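Local coordinates for protein pyridoxamine 5-phosphate-dependent dehydrase (Escherichia coli, PDB 3B8X) that removes the C3'-hydroxyl group from GDP-4-keto-6-deoxy-D-mannose by a combined transamination and deoxygenation, a step in making the O-antigen sugar L-colitose, at residues K74-K79 against T202-I207. The protein carries 1 engineered substitution. Numbering follows the deposited sequence.
Sequences KPRLKK and TDDEEI. With NA (sodium ion), chain N.
OE1 of E206 is held by R76 and by a water that links it to 74-79: R76 NH1 meets it in a salt bridge at 3.3 Å, and the water donates to OE1 while accepting from the backbone N of K74. OE1 sits at the guanidinium edge, near its plane, although the E206 carboxylate is turned 45° from it. The other oxygen of E206, OE2, takes the backbone N–H of K73, so both oxygens hold the loop that follows helix 58-68. An extended chain, CG anti to the backbone N, carries E206 out to that loop.

R76, bent at chi2 and chi3, reaches across to a second acid. Its NH2 donates to D204 OD2 at 3.2 Å through a rather bent bond (143°), approaching from above the carboxylate plane. The two flat groups stand 74° apart. Beside these charges CG1 of I207 lies 4.3 Å from NH1, a loose van der Waals contact. D204 divides its work: OD1 caps the helix start, accepting from I207 N at 2.9 Å and weakly from E206 N, which leaves OD2 for the arginine. The arginine's charge thus probably adds to the helix-end field in stabilising the D204 carboxylate. T202 OG1 accepts from D204 N at 3.0 Å, closing an ST turn just ahead of the cap, and OD2 of D203, the residue between them in sequence, binds a sodium ion together with T177 O and four waters. The contact is a partly exposed salt-bridge network, R76 between D204 and E206, tying the loop before strand 82-86 to an Asp N-capped helix 205-214 in the aminotransferase fold of the DegT/DnrJ/EryC1 family.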
# COMPACT_ATOMS: atom_id res chain seq x y z
N LYS B 74 17.65 17.73 5.34
CA LYS B 74 17.07 18.91 5.97
C LYS B 74 15.57 18.59 5.74
O LYS B 74 15.12 18.64 4.60
CB LYS B 74 17.45 20.16 5.16
CG LYS B 74 16.93 21.46 5.73
CD LYS B 74 17.69 22.65 5.16
CE LYS B 74 17.64 23.86 6.10
NZ LYS B 74 18.14 23.58 7.48
N PRO B 75 14.82 18.17 6.76
CA PRO B 75 13.42 17.79 6.54
C PRO B 75 12.60 18.91 5.95
O PRO B 75 12.54 20.00 6.49
CB PRO B 75 12.90 17.54 7.95
CG PRO B 75 14.12 17.15 8.73
CD PRO B 75 15.24 17.98 8.16
N ARG B 76 11.92 18.63 4.85
CA ARG B 76 11.13 19.67 4.22
C ARG B 76 9.78 19.96 4.84
O ARG B 76 9.20 21.01 4.54
CB ARG B 76 11.06 19.45 2.73
CG ARG B 76 12.31 19.91 2.01
CD ARG B 76 12.85 18.84 1.11
NE ARG B 76 13.18 19.43 -0.19
CZ ARG B 76 14.11 18.98 -1.03
NH1 ARG B 76 14.84 17.90 -0.76
NH2 ARG B 76 14.30 19.63 -2.17
N LEU B 77 9.29 19.07 5.70
CA LEU B 77 8.03 19.26 6.43
C LEU B 77 8.22 18.59 7.76
O LEU B 77 9.08 17.71 7.87
CB LEU B 77 6.78 18.64 5.73
CG LEU B 77 6.24 19.23 4.41
CD1 LEU B 77 5.05 18.39 3.90
CD2 LEU B 77 5.79 20.68 4.55
N LYS B 78 7.40 18.99 8.74
CA LYS B 78 7.38 18.45 10.10
C LYS B 78 5.94 18.52 10.59
O LYS B 78 5.12 19.21 10.00
CB LYS B 78 8.29 19.23 11.01
CG LYS B 78 7.70 20.53 11.42
CD LYS B 78 8.74 21.33 12.18
CE LYS B 78 8.16 22.68 12.60
NZ LYS B 78 8.18 23.71 11.51
N LYS B 79 5.62 17.79 11.65
CA LYS B 79 4.25 17.75 12.17
C LYS B 79 3.77 19.17 12.41
O LYS B 79 4.58 20.00 12.81
CB LYS B 79 4.19 16.97 13.49
CG LYS B 79 4.09 15.45 13.34
CD LYS B 79 3.37 14.81 14.51
CE LYS B 79 4.15 13.62 15.04
NZ LYS B 79 3.64 13.13 16.36
N THR B 202 9.67 13.21 -10.19
CA THR B 202 10.42 14.31 -9.60
C THR B 202 11.69 14.54 -10.40
O THR B 202 12.05 13.74 -11.30
CB THR B 202 10.68 14.11 -8.09
OG1 THR B 202 11.38 15.23 -7.53
CG2 THR B 202 11.45 12.82 -7.84
N ASP B 203 12.32 15.68 -10.14
CA ASP B 203 13.56 16.02 -10.82
C ASP B 203 14.63 15.99 -9.74
O ASP B 203 15.81 16.05 -10.03
CB ASP B 203 13.48 17.41 -11.44
CG ASP B 203 12.68 17.42 -12.70
OD1 ASP B 203 12.53 16.37 -13.39
OD2 ASP B 203 12.22 18.53 -13.00
N ASP B 204 14.18 15.87 -8.50
CA ASP B 204 15.05 15.81 -7.34
C ASP B 204 15.65 14.43 -7.06
O ASP B 204 14.94 13.49 -6.71
CB ASP B 204 14.29 16.33 -6.12
CG ASP B 204 15.20 16.66 -4.96
OD1 ASP B 204 15.81 15.73 -4.36
OD2 ASP B 204 15.37 17.87 -4.68
N GLU B 205 16.97 14.34 -7.19
CA GLU B 205 17.67 13.09 -6.94
C GLU B 205 17.56 12.59 -5.51
O GLU B 205 17.53 11.37 -5.32
CB GLU B 205 19.14 13.18 -7.36
CG GLU B 205 19.93 11.89 -7.10
CD GLU B 205 21.35 11.96 -7.67
OE1 GLU B 205 21.92 13.06 -7.61
OE2 GLU B 205 21.86 10.92 -8.16
N GLU B 206 17.51 13.49 -4.51
CA GLU B 206 17.36 13.05 -3.10
C GLU B 206 15.97 12.46 -2.84
O GLU B 206 15.83 11.39 -2.21
CB GLU B 206 17.59 14.16 -2.05
CG GLU B 206 17.61 13.60 -0.60
CD GLU B 206 17.59 14.69 0.46
OE1 GLU B 206 17.27 15.83 0.08
OE2 GLU B 206 17.81 14.41 1.67
N ILE B 207 14.96 13.18 -3.32
CA ILE B 207 13.59 12.72 -3.21
C ILE B 207 13.47 11.36 -3.91
O ILE B 207 12.85 10.45 -3.38
CB ILE B 207 12.65 13.73 -3.85
CG1 ILE B 207 12.61 15.00 -3.01
CG2 ILE B 207 11.25 13.18 -3.90
CD1 ILE B 207 11.79 14.89 -1.75
NA NA N . 9.67 19.30 -13.06
O HOH W 1 17.82 17.79 2.19
O HOH W 2 9.69 19.97 -10.63
O HOH W 3 10.25 21.75 -13.07
O HOH W 4 9.10 16.73 -12.37
O HOH W 5 10.03 18.70 -15.59